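Local coordinates for type VI immunity protein Atu4351 (PDB 6ITW) that probably serves as the immunity protein (antitoxin) Tdi1 of a type VI secretion effector-immunity pair, protecting the bacterium from its cognate toxin, at residues A[69-74]-A[196-201]; A[90-95]-A[152-157]; A[94-99]-A[133-138]; A[103-108]-A[112-117]. All blocks are in the same frame, centred on the assembly; numbering follows the deposited sequence.

Interaction 1. Residues A[69-74]-A[196-201]; sequences VALALG and AMTIAA
With chi1 at -65°, Leu-71 holds CG beside its backbone N and opposite its carbonyl carbon, and a chi2 of 162° then extends CD1 away from CA toward the segment that carries Thr-198 and Ala-201. CD1 ends 4.2 Å from Thr-198 CG2, and Thr-198 O lies about as near, so one methyl meets both a side-chain methyl and a backbone carbonyl. Thr-198 presents CG2 because its own chi1 of -62° turns OG1 back along its helix, where the hydroxyl is hydrogen-bonded to Leu-194 O. The closer packing is made by short groups. Ala-201 CB fits between the two helix residues it faces, lying 3.9 Å from Leu-71 CB, 4.2 Å from Ala-72 CB and 4.1 Å from Ala-72 N. Methyl-sized side chains let the backbones come close, as the 5.0 Å between Ala-72 CA and Ala-201 CA records. No hydrogen bond links the two segments, which by themselves bury 161 Å² together, mostly through apolar groups. At the margin, Gln-202 NE2 is hydrogen-bonded to Thr-198 O and its residue also meets Leu-71, while Phe-206 packs on Ala-72. The contact joins helix 66-73 to helix 193-200, and Ile-68 of the former extends it by touching Met-197 and Thr-198. Both helices rest on strand 84-90 of the large mixed sheet: Val-69 meets Thr-84 and Ala-86, and Met-197, a selenomethionine here, meets Phe-89.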
loop_
_atom_site.group_PDB
_atom_site.type_symbol
_atom_site.label_atom_id
_atom_site.label_comp_id
_atom_site.label_asym_id
_atom_site.label_seq_id
_atom_site.Cartn_x
_atom_site.Cartn_y
_atom_site.Cartn_z
ATOM N N VAL A 69 4.536 7.748 -4.554
ATOM C CA VAL A 69 5.438 7.849 -3.409
ATOM C C VAL A 69 6.066 9.233 -3.347
ATOM O O VAL A 69 6.169 9.837 -2.270
ATOM C CB VAL A 69 6.525 6.765 -3.480
ATOM C CG1 VAL A 69 7.387 6.837 -2.230
ATOM C CG2 VAL A 69 5.905 5.376 -3.671
ATOM N N ALA A 70 6.508 9.751 -4.501
ATOM C CA ALA A 70 7.141 11.067 -4.526
ATOM C C ALA A 70 6.192 12.134 -4.016
ATOM O O ALA A 70 6.584 12.975 -3.202
ATOM C CB ALA A 70 7.607 11.417 -5.938
ATOM N N LEU A 71 4.929 12.093 -4.456
ATOM C CA LEU A 71 3.957 13.097 -4.032
ATOM C C LEU A 71 3.584 12.931 -2.566
ATOM O O LEU A 71 3.501 13.921 -1.826
ATOM C CB LEU A 71 2.706 13.030 -4.914
ATOM C CG LEU A 71 2.951 13.389 -6.388
ATOM C CD1 LEU A 71 1.825 12.891 -7.245
ATOM C CD2 LEU A 71 3.139 14.898 -6.605
ATOM N N ALA A 72 3.343 11.694 -2.121
ATOM C CA ALA A 72 2.834 11.518 -0.763
ATOM C C ALA A 72 3.917 11.805 0.270
ATOM O O ALA A 72 3.635 12.347 1.344
ATOM C CB ALA A 72 2.273 10.107 -0.576
ATOM N N LEU A 73 5.154 11.440 -0.036
ATOM C CA LEU A 73 6.253 11.544 0.907
ATOM C C LEU A 73 7.189 12.699 0.578
ATOM O O LEU A 73 8.247 12.820 1.201
ATOM C CB LEU A 73 7.032 10.230 0.945
ATOM C CG LEU A 73 6.255 8.983 1.350
ATOM C CD1 LEU A 73 7.232 7.820 1.511
ATOM C CD2 LEU A 73 5.460 9.213 2.624
ATOM N N GLY A 74 6.818 13.538 -0.386
ATOM C CA GLY A 74 7.598 14.686 -0.794
ATOM C C GLY A 74 8.227 15.444 0.351
ATOM O O GLY A 74 7.529 15.997 1.205
ATOM N N ALA A 196 -6.173 8.246 -9.878
ATOM C CA ALA A 196 -6.831 8.583 -8.618
ATOM C C ALA A 196 -5.803 8.874 -7.527
ATOM O O ALA A 196 -5.923 9.866 -6.800
ATOM C CB ALA A 196 -7.765 7.444 -8.200
HETATM N N MSE A 197 -4.768 8.037 -7.419
HETATM C CA MSE A 197 -3.741 8.247 -6.397
HETATM C C MSE A 197 -2.963 9.520 -6.667
HETATM O O MSE A 197 -2.516 10.183 -5.734
HETATM C CB MSE A 197 -2.772 7.066 -6.324
HETATM C CG MSE A 197 -3.400 5.733 -5.886
HETATM SE SE MSE A 197 -2.066 4.352 -6.161
HETATM C CE MSE A 197 -2.929 2.950 -5.086
ATOM N N THR A 198 -2.796 9.866 -7.948
ATOM C CA THR A 198 -2.117 11.115 -8.271
ATOM C C THR A 198 -2.899 12.314 -7.740
ATOM O O THR A 198 -2.308 13.279 -7.245
ATOM C CB THR A 198 -1.889 11.217 -9.777
ATOM O OG1 THR A 198 -1.034 10.143 -10.197
ATOM C CG2 THR A 198 -1.230 12.545 -10.145
ATOM N N ILE A 199 -4.232 12.254 -7.793
ATOM C CA ILE A 199 -5.035 13.349 -7.266
ATOM C C ILE A 199 -4.983 13.355 -5.746
ATOM O O ILE A 199 -4.705 14.383 -5.115
ATOM C CB ILE A 199 -6.484 13.237 -7.768
ATOM C CG1 ILE A 199 -6.540 13.496 -9.275
ATOM C CG2 ILE A 199 -7.416 14.177 -6.967
ATOM C CD1 ILE A 199 -7.852 13.095 -9.892
ATOM N N ALA A 200 -5.266 12.200 -5.142
ATOM C CA ALA A 200 -5.354 12.108 -3.692
ATOM C C ALA A 200 -4.048 12.515 -3.023
ATOM O O ALA A 200 -4.055 13.239 -2.024
ATOM C CB ALA A 200 -5.743 10.685 -3.307
ATOM N N ALA A 201 -2.914 12.077 -3.561
ATOM C CA ALA A 201 -1.664 12.357 -2.866
ATOM C C ALA A 201 -1.268 13.823 -2.941
ATOM O O ALA A 201 -0.312 14.222 -2.264
ATOM C CB ALA A 201 -0.536 11.496 -3.430
#

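Interaction 2. Residues A[90-95]-A[152-157]; sequences SAFGKI and KLMFNR
Ala-91 and Phe-92 make the dense part of this contact by pressing against Met-154 and Phe-155. The methyl CB of Ala-91 lies 3.7 Å from Phe-155 CE1, and CD1 of that ring is equally near, so the methyl meets the CD1-CE1 bond obliquely. Phe-155 reaches it because CG stands anti to the backbone N (chi1 179°). Its ring also packs edge-to-face with Tyr-56. The ring of Phe-92 comes in edge first: CZ is 3.9 Å from Phe-155 N, which lies near the ring plane, and 4.2 Å from Phe-155 CB. That backbone N is not left to the ring, since it is hydrogen-bonded to Asp-145 OD1. Beside it, Met-154 (selenomethionine) bends at chi3, -78°, and brings its terminal CE to 4.1 Å from Phe-92 CE1. All four touching residues are buried, and Met-188 of strand 188-192 packs on both Phe-92 and Met-154. By contrast, the residues around this buried patch look outward. Lys-152 is exposed, and Leu-153 and Arg-157 are partly so; Arg-157 NH2 donates a nearly straight bond of 2.9 Å to Leu-153 O, with the oxygen in the guanidinium plane, and forms a salt bridge with Asp-148. On the other segment, Ser-90 OG accepts from Lys-94 N (3.2 Å) and from Phe-92 N (3.1 Å). The bond from Phe-92 N makes an ST turn, set within the type I beta turn Ser-90 to Gly-93, which connects antiparallel strands 84-90 and 94-99 as a hairpin whose tip abuts the start of helix 155-162.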
loop_
_atom_site.group_PDB
_atom_site.type_symbol
_atom_site.label_atom_id
_atom_site.label_comp_id
_atom_site.label_asym_id
_atom_site.label_seq_id
_atom_site.Cartn_x
_atom_site.Cartn_y
_atom_site.Cartn_z
ATOM N N SER A 90 -3.982 -2.426 -1.256
ATOM C CA SER A 90 -5.341 -2.883 -1.004
ATOM C C SER A 90 -6.303 -2.419 -2.084
ATOM O O SER A 90 -5.944 -1.632 -2.972
ATOM C CB SER A 90 -5.833 -2.368 0.349
ATOM O OG SER A 90 -6.277 -1.020 0.230
ATOM N N ALA A 91 -7.552 -2.872 -1.970
ATOM C CA ALA A 91 -8.610 -2.488 -2.887
ATOM C C ALA A 91 -8.990 -1.011 -2.785
ATOM O O ALA A 91 -9.674 -0.494 -3.684
ATOM C CB ALA A 91 -9.835 -3.359 -2.606
ATOM N N PHE A 92 -8.597 -0.335 -1.705
ATOM C CA PHE A 92 -8.881 1.080 -1.505
ATOM C C PHE A 92 -7.632 1.949 -1.652
ATOM O O PHE A 92 -7.632 3.111 -1.231
ATOM C CB PHE A 92 -9.528 1.299 -0.137
ATOM C CG PHE A 92 -10.733 0.424 0.094
ATOM C CD1 PHE A 92 -11.999 0.850 -0.284
ATOM C CD2 PHE A 92 -10.590 -0.840 0.646
ATOM C CE1 PHE A 92 -13.100 0.032 -0.110
ATOM C CE2 PHE A 92 -11.697 -1.661 0.832
ATOM C CZ PHE A 92 -12.952 -1.224 0.457
ATOM N N GLY A 93 -6.564 1.418 -2.235
ATOM C CA GLY A 93 -5.419 2.262 -2.523
ATOM C C GLY A 93 -4.441 2.403 -1.383
ATOM O O GLY A 93 -3.573 3.277 -1.430
ATOM N N LYS A 94 -4.546 1.566 -0.355
ATOM C CA LYS A 94 -3.593 1.586 0.752
ATOM C C LYS A 94 -2.345 0.820 0.318
ATOM O O LYS A 94 -2.378 -0.410 0.178
ATOM C CB LYS A 94 -4.226 0.977 2.005
ATOM C CG LYS A 94 -3.376 0.992 3.271
ATOM C CD LYS A 94 -4.232 0.601 4.475
ATOM C CE LYS A 94 -3.558 0.875 5.818
ATOM N NZ LYS A 94 -4.337 0.298 6.980
ATOM N N ILE A 95 -1.241 1.545 0.134
ATOM C CA ILE A 95 -0.025 1.013 -0.478
ATOM C C ILE A 95 0.843 0.294 0.550
ATOM O O ILE A 95 1.169 0.846 1.612
ATOM C CB ILE A 95 0.765 2.148 -1.138
ATOM C CG1 ILE A 95 -0.068 2.768 -2.264
ATOM C CG2 ILE A 95 2.131 1.646 -1.604
ATOM C CD1 ILE A 95 0.523 4.057 -2.819
ATOM N N LYS A 152 -18.912 -0.006 9.191
ATOM C CA LYS A 152 -19.120 -1.308 8.581
ATOM C C LYS A 152 -18.228 -1.464 7.349
ATOM O O LYS A 152 -18.189 -0.583 6.482
ATOM C CB LYS A 152 -20.606 -1.464 8.243
ATOM C CG LYS A 152 -20.941 -2.412 7.113
ATOM C CD LYS A 152 -20.589 -3.874 7.399
ATOM C CE LYS A 152 -21.022 -4.764 6.234
ATOM N NZ LYS A 152 -22.435 -4.458 5.841
ATOM N N LEU A 153 -17.509 -2.584 7.281
ATOM C CA LEU A 153 -16.551 -2.811 6.203
ATOM C C LEU A 153 -17.224 -2.758 4.831
ATOM O O LEU A 153 -18.396 -3.112 4.672
ATOM C CB LEU A 153 -15.856 -4.147 6.423
ATOM C CG LEU A 153 -15.095 -4.156 7.760
ATOM C CD1 LEU A 153 -14.333 -5.445 7.961
ATOM C CD2 LEU A 153 -14.134 -2.993 7.825
HETATM N N MSE A 154 -16.478 -2.279 3.830
HETATM C CA MSE A 154 -17.071 -2.055 2.505
HETATM C C MSE A 154 -16.672 -3.050 1.395
HETATM O O MSE A 154 -17.368 -3.115 0.368
HETATM C CB MSE A 154 -16.751 -0.636 2.002
HETATM C CG MSE A 154 -17.359 0.473 2.806
HETATM SE SE MSE A 154 -17.195 2.193 1.864
HETATM C CE MSE A 154 -15.330 2.558 2.252
ATOM N N PHE A 155 -15.581 -3.813 1.567
ATOM C CA PHE A 155 -15.054 -4.570 0.423
ATOM C C PHE A 155 -16.090 -5.531 -0.169
ATOM O O PHE A 155 -16.342 -5.507 -1.380
ATOM C CB PHE A 155 -13.788 -5.348 0.775
ATOM C CG PHE A 155 -13.254 -6.147 -0.400
ATOM C CD1 PHE A 155 -12.594 -5.506 -1.446
ATOM C CD2 PHE A 155 -13.461 -7.520 -0.488
ATOM C CE1 PHE A 155 -12.116 -6.224 -2.545
ATOM C CE2 PHE A 155 -12.986 -8.243 -1.587
ATOM C CZ PHE A 155 -12.312 -7.598 -2.611
ATOM N N ASN A 156 -16.692 -6.394 0.660
ATOM C CA ASN A 156 -17.591 -7.426 0.129
ATOM C C ASN A 156 -18.752 -6.824 -0.653
ATOM O O ASN A 156 -19.063 -7.273 -1.765
ATOM C CB ASN A 156 -18.109 -8.306 1.258
ATOM C CG ASN A 156 -17.029 -9.203 1.818
ATOM O OD1 ASN A 156 -15.982 -9.390 1.199
ATOM N ND2 ASN A 156 -17.266 -9.745 3.000
ATOM N N ARG A 157 -19.390 -5.788 -0.107
ATOM C CA ARG A 157 -20.470 -5.144 -0.847
ATOM C C ARG A 157 -19.957 -4.512 -2.136
ATOM O O ARG A 157 -20.640 -4.547 -3.169
ATOM C CB ARG A 157 -21.167 -4.106 0.032
ATOM C CG ARG A 157 -21.952 -4.702 1.202
ATOM C CD ARG A 157 -22.572 -3.599 2.069
ATOM N NE ARG A 157 -21.582 -3.035 2.977
ATOM C CZ ARG A 157 -21.611 -1.791 3.451
ATOM N NH1 ARG A 157 -22.580 -0.957 3.096
ATOM N NH2 ARG A 157 -20.652 -1.375 4.264
#

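Interaction 3. Residues A[94-99]-A[133-138]; sequences KILAWN and GIAVEG
No flat group of the two segments enters the junction of Leu-96 with Ala-135 and Val-136, which is made of methyls alone. Within the segments the nearest ring is the indole of Trp-98, whose CZ3 stops 6.4 Å from Gly-133 N; it packs instead on Ser-128, Asn-131 and Leu-132, earlier in the same helix. The carboxamide of Asn-99 is likewise engaged elsewhere, with OD1 accepting from the backbone N of Asp-101 and of Tyr-102 and ND2 bonded to Thr-84 OG1. Leu-96 does the touching with its whole fork. A chi1 of 172° sets CG opposite the backbone N, and with chi2 at 51° both branches face the helix. Ala-135 CB sits over the fork almost symmetrically, 4.1 Å from Leu-96 CD1 and 4.2 Å from Leu-96 CD2, while CD2 also grazes Val-136 CG2 at 4.4 Å. Here helix 128-137 lies against one face of the large mixed sheet, and the opposite face, to which Ile-95 turns, receives Met-197 of helix 193-200. Strand 94-99 is therefore sandwiched between helices, and its residues Leu-96 and Ile-95 serve the two layers. The small side chain of Ala-135 permits an 8.1 Å approach of Leu-96 CA to Ala-135 CA. With no hydrogen bond across and just 94 Å² buried, the two segments meet lightly, and other residues widen the interface: Thr-104 of the adjoining strand touches both Leu-96 and Ala-135, and Tyr-8 lies on Val-136. Within the helix, Glu-137 N is hydrogen-bonded to Gly-133 O at 3.1 Å.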
loop_
_atom_site.group_PDB
_atom_site.type_symbol
_atom_site.label_atom_id
_atom_site.label_comp_id
_atom_site.label_asym_id
_atom_site.label_seq_id
_atom_site.Cartn_x
_atom_site.Cartn_y
_atom_site.Cartn_z
ATOM N N LYS A 94 -4.546 1.566 -0.355
ATOM C CA LYS A 94 -3.593 1.586 0.752
ATOM C C LYS A 94 -2.345 0.820 0.318
ATOM O O LYS A 94 -2.378 -0.410 0.178
ATOM C CB LYS A 94 -4.226 0.977 2.005
ATOM C CG LYS A 94 -3.376 0.992 3.271
ATOM C CD LYS A 94 -4.232 0.601 4.475
ATOM C CE LYS A 94 -3.558 0.875 5.818
ATOM N NZ LYS A 94 -4.337 0.298 6.980
ATOM N N ILE A 95 -1.241 1.545 0.134
ATOM C CA ILE A 95 -0.025 1.013 -0.478
ATOM C C ILE A 95 0.843 0.294 0.550
ATOM O O ILE A 95 1.169 0.846 1.612
ATOM C CB ILE A 95 0.765 2.148 -1.138
ATOM C CG1 ILE A 95 -0.068 2.768 -2.264
ATOM C CG2 ILE A 95 2.131 1.646 -1.604
ATOM C CD1 ILE A 95 0.523 4.057 -2.819
ATOM N N LEU A 96 1.237 -0.936 0.229
ATOM C CA LEU A 96 2.335 -1.613 0.912
ATOM C C LEU A 96 3.634 -1.215 0.219
ATOM O O LEU A 96 3.816 -1.495 -0.980
ATOM C CB LEU A 96 2.162 -3.128 0.882
ATOM C CG LEU A 96 3.339 -3.969 1.392
ATOM C CD1 LEU A 96 3.779 -3.493 2.765
ATOM C CD2 LEU A 96 2.982 -5.452 1.452
ATOM N N ALA A 97 4.528 -0.555 0.962
ATOM C CA ALA A 97 5.766 -0.026 0.407
ATOM C C ALA A 97 6.954 -0.536 1.205
ATOM O O ALA A 97 6.842 -0.894 2.380
ATOM C CB ALA A 97 5.783 1.508 0.400
ATOM N N TRP A 98 8.110 -0.568 0.562
ATOM C CA TRP A 98 9.335 -0.958 1.243
ATOM C C TRP A 98 10.244 0.258 1.348
ATOM O O TRP A 98 10.644 0.838 0.326
ATOM C CB TRP A 98 10.042 -2.090 0.505
ATOM C CG TRP A 98 11.318 -2.472 1.158
ATOM C CD1 TRP A 98 12.583 -2.097 0.779
ATOM C CD2 TRP A 98 11.469 -3.291 2.321
ATOM N NE1 TRP A 98 13.507 -2.648 1.632
ATOM C CE2 TRP A 98 12.854 -3.392 2.584
ATOM C CE3 TRP A 98 10.569 -3.965 3.159
ATOM C CZ2 TRP A 98 13.361 -4.135 3.657
ATOM C CZ3 TRP A 98 11.072 -4.704 4.226
ATOM C CH2 TRP A 98 12.459 -4.779 4.465
ATOM N N ASN A 99 10.569 0.644 2.575
ATOM C CA ASN A 99 11.530 1.713 2.819
ATOM C C ASN A 99 12.887 1.078 3.098
ATOM O O ASN A 99 12.997 0.194 3.963
ATOM C CB ASN A 99 11.108 2.601 3.993
ATOM C CG ASN A 99 12.158 3.652 4.324
ATOM O OD1 ASN A 99 13.082 3.398 5.102
ATOM N ND2 ASN A 99 12.038 4.828 3.712
ATOM N N GLY A 133 8.403 -10.492 4.233
ATOM C CA GLY A 133 7.620 -11.714 4.145
ATOM C C GLY A 133 6.436 -11.709 5.091
ATOM O O GLY A 133 5.348 -12.185 4.753
ATOM N N ILE A 134 6.624 -11.158 6.285
ATOM C CA ILE A 134 5.504 -11.052 7.207
ATOM C C ILE A 134 4.452 -10.104 6.647
ATOM O O ILE A 134 3.249 -10.402 6.677
ATOM C CB ILE A 134 6.001 -10.621 8.600
ATOM C CG1 ILE A 134 6.762 -11.787 9.248
ATOM C CG2 ILE A 134 4.825 -10.152 9.476
ATOM C CD1 ILE A 134 7.554 -11.407 10.466
ATOM N N ALA A 135 4.882 -8.959 6.103
ATOM C CA ALA A 135 3.919 -8.004 5.567
ATOM C C ALA A 135 3.083 -8.640 4.463
ATOM O O ALA A 135 1.870 -8.422 4.401
ATOM C CB ALA A 135 4.629 -6.741 5.055
ATOM N N VAL A 136 3.708 -9.452 3.598
ATOM C CA VAL A 136 2.973 -10.026 2.467
ATOM C C VAL A 136 1.970 -11.077 2.951
ATOM O O VAL A 136 0.854 -11.175 2.426
ATOM C CB VAL A 136 3.951 -10.591 1.422
ATOM C CG1 VAL A 136 3.212 -11.343 0.323
ATOM C CG2 VAL A 136 4.770 -9.456 0.816
ATOM N N GLU A 137 2.343 -11.864 3.969
ATOM C CA GLU A 137 1.408 -12.817 4.563
ATOM C C GLU A 137 0.192 -12.117 5.162
ATOM O O GLU A 137 -0.895 -12.707 5.229
ATOM C CB GLU A 137 2.110 -13.643 5.649
ATOM C CG GLU A 137 2.920 -14.841 5.133
ATOM C CD GLU A 137 4.034 -15.284 6.095
ATOM O OE1 GLU A 137 3.945 -14.999 7.311
ATOM O OE2 GLU A 137 5.016 -15.907 5.629
ATOM N N GLY A 138 0.341 -10.861 5.587
ATOM C CA GLY A 138 -0.734 -10.185 6.281
ATOM C C GLY A 138 -1.762 -9.431 5.453
ATOM O O GLY A 138 -2.655 -8.819 6.044
#

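Interaction 4. Residues A[103-108]-A[112-117]; sequences KTTEIN and HRVTCR
Asn-108 O is gripped by two backbone N-H groups: Arg-113 N at 3.1 Å and His-112 N at 2.9 Å, the second a weak, bent bond. His-112 and Arg-113 both face Asn-108, and His-112 has left-handed backbone angles (phi 64°, psi 52°), which fits a G1 beta bulge at the turn end of the antiparallel hairpin 103-108/113-116. The ladder continues in regular pairs. Asn-108 N returns a bond of 2.7 Å to Arg-113 O, and Glu-106 pairs with Thr-115 in both directions, Thr-115 N reaching Glu-106 O at 3.0 Å. In that pair Thr-115 OG1, set between its backbone N and carbonyl carbon (chi1 48°), comes within 3.2 Å of Glu-106 CB. Ile-107 and Val-114 form a non-hydrogen-bonded pair on the sheet face that carries Thr-105; there Thr-105 CG2 and Val-114 CG1 pass at a slant 4.0 Å apart. His-112, the first residue of the bulge, is also held from outside, its ND1 bonded to Pro-205 O and its ring stacked on Phe-206. Toward the other end direct pairing gives way to a bridge: a water donates to Thr-104 O at 2.6 Å and accepts from Arg-117 N at 3.2 Å.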
loop_
_atom_site.group_PDB
_atom_site.type_symbol
_atom_site.label_atom_id
_atom_site.label_comp_id
_atom_site.label_asym_id
_atom_site.label_seq_id
_atom_site.Cartn_x
_atom_site.Cartn_y
_atom_site.Cartn_z
ATOM N N LYS A 103 12.169 -0.365 6.541
ATOM C CA LYS A 103 11.390 -1.529 6.103
ATOM C C LYS A 103 9.930 -1.205 5.780
ATOM O O LYS A 103 9.619 -0.160 5.199
ATOM C CB LYS A 103 11.406 -2.668 7.140
ATOM C CG LYS A 103 12.613 -2.799 8.063
ATOM C CD LYS A 103 13.911 -3.088 7.359
ATOM C CE LYS A 103 14.950 -3.616 8.360
ATOM N NZ LYS A 103 16.339 -3.320 7.913
ATOM N N THR A 104 9.032 -2.105 6.182
ATOM C CA THR A 104 7.649 -2.096 5.723
ATOM C C THR A 104 6.951 -0.793 6.097
ATOM O O THR A 104 6.969 -0.364 7.257
ATOM C CB THR A 104 6.899 -3.290 6.324
ATOM O OG1 THR A 104 7.419 -4.510 5.781
ATOM C CG2 THR A 104 5.430 -3.216 6.006
ATOM N N THR A 105 6.322 -0.180 5.105
ATOM C CA THR A 105 5.645 1.101 5.241
ATOM C C THR A 105 4.251 0.970 4.640
ATOM O O THR A 105 4.068 0.236 3.661
ATOM C CB THR A 105 6.450 2.212 4.515
ATOM O OG1 THR A 105 7.801 2.246 5.015
ATOM C CG2 THR A 105 5.800 3.586 4.690
ATOM N N GLU A 106 3.264 1.651 5.224
ATOM C CA GLU A 106 1.907 1.677 4.686
ATOM C C GLU A 106 1.516 3.123 4.404
ATOM O O GLU A 106 1.671 3.993 5.267
ATOM C CB GLU A 106 0.896 1.014 5.642
ATOM C CG GLU A 106 1.164 -0.486 5.970
ATOM C CD GLU A 106 0.100 -1.119 6.901
ATOM O OE1 GLU A 106 -1.002 -0.545 7.038
ATOM O OE2 GLU A 106 0.364 -2.192 7.499
ATOM N N ILE A 107 1.013 3.379 3.203
ATOM C CA ILE A 107 0.595 4.711 2.784
ATOM C C ILE A 107 -0.905 4.640 2.523
ATOM O O ILE A 107 -1.344 4.129 1.483
ATOM C CB ILE A 107 1.355 5.202 1.548
ATOM C CG1 ILE A 107 2.871 5.148 1.778
ATOM C CG2 ILE A 107 0.952 6.612 1.225
ATOM C CD1 ILE A 107 3.689 5.699 0.578
ATOM N N ASN A 108 -1.696 5.146 3.470
ATOM C CA ASN A 108 -3.152 5.095 3.383
ATOM C C ASN A 108 -3.610 6.307 2.578
ATOM O O ASN A 108 -3.735 7.417 3.108
ATOM C CB ASN A 108 -3.766 5.053 4.776
ATOM C CG ASN A 108 -5.269 4.885 4.747
ATOM O OD1 ASN A 108 -5.939 5.339 3.814
ATOM N ND2 ASN A 108 -5.815 4.237 5.774
ATOM N N HIS A 112 -5.224 9.613 4.182
ATOM C CA HIS A 112 -4.062 10.502 4.255
ATOM C C HIS A 112 -3.219 10.231 5.497
ATOM O O HIS A 112 -2.881 11.147 6.248
ATOM C CB HIS A 112 -4.466 11.973 4.179
ATOM C CG HIS A 112 -4.701 12.446 2.784
ATOM N ND1 HIS A 112 -3.897 13.386 2.173
ATOM C CD2 HIS A 112 -5.624 12.084 1.863
ATOM C CE1 HIS A 112 -4.330 13.598 0.943
ATOM N NE2 HIS A 112 -5.373 12.817 0.727
ATOM N N ARG A 113 -2.849 8.961 5.684
ATOM C CA ARG A 113 -2.050 8.535 6.819
ATOM C C ARG A 113 -0.868 7.689 6.343
ATOM O O ARG A 113 -0.915 7.056 5.286
ATOM C CB ARG A 113 -2.912 7.761 7.838
ATOM C CG ARG A 113 -4.117 8.565 8.308
ATOM C CD ARG A 113 -5.019 7.810 9.283
ATOM N NE ARG A 113 -6.253 8.572 9.434
ATOM C CZ ARG A 113 -7.370 8.169 10.043
ATOM N NH1 ARG A 113 -7.474 6.966 10.609
ATOM N NH2 ARG A 113 -8.405 9.002 10.074
ATOM N N VAL A 114 0.215 7.720 7.112
ATOM C CA VAL A 114 1.385 6.891 6.867
ATOM C C VAL A 114 1.733 6.188 8.170
ATOM O O VAL A 114 1.622 6.776 9.249
ATOM C CB VAL A 114 2.592 7.707 6.350
ATOM C CG1 VAL A 114 3.808 6.795 6.120
ATOM C CG2 VAL A 114 2.252 8.451 5.065
ATOM N N THR A 115 2.157 4.932 8.070
ATOM C CA THR A 115 2.519 4.154 9.249
ATOM C C THR A 115 3.816 3.380 9.034
ATOM O O THR A 115 4.012 2.752 7.993
ATOM C CB THR A 115 1.403 3.168 9.639
ATOM O OG1 THR A 115 0.974 2.444 8.479
ATOM C CG2 THR A 115 0.218 3.913 10.234
ATOM N N CYS A 116 4.699 3.430 10.027
ATOM C CA CYS A 116 5.978 2.733 9.955
ATOM C C CYS A 116 6.374 2.183 11.321
ATOM O O CYS A 116 6.531 2.936 12.282
ATOM C CB CYS A 116 7.070 3.666 9.425
ATOM S SG CYS A 116 8.426 2.821 8.580
ATOM N N ARG A 117 6.537 0.866 11.400
ATOM C CA ARG A 117 6.908 0.211 12.649
ATOM C C ARG A 117 8.399 0.344 12.942
ATOM O O ARG A 117 8.808 0.422 14.101
ATOM C CB ARG A 117 6.509 -1.266 12.618
ATOM C CG ARG A 117 5.019 -1.502 12.446
ATOM C CD ARG A 117 4.500 -2.512 13.457
ATOM N NE ARG A 117 3.042 -2.586 13.459
ATOM C CZ ARG A 117 2.350 -3.667 13.806
ATOM N NH1 ARG A 117 2.983 -4.771 14.180
ATOM N NH2 ARG A 117 1.024 -3.645 13.778
HETATM O O HOH W 1 5.234 -0.897 9.106
#

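Overall arrangement
The eight-stranded mixed sheet relates all four contacts. Interaction 4 is the hairpin of two adjacent strands in it, and strand 94-99, hydrogen-bonded to 103-108 through Ala-97 N to Thr-105 O, carries interaction 3; their centres are about 9 Å apart. Interactions 2 and 3 share Lys-94 and Ile-95 but diverge to different helices, 155-162 and 128-137. The centres of interactions 2 and 3 are about 16 Å apart. Interaction 1 closes the longest loop, with the other three nested inside it; its centre is about 13 Å from that of interaction 4 and about 19 Å from that of interaction 2. Interactions 1, 2 and 3 each join the GAD-like range to the C-terminal one, consistent with the two regions packing as one unit.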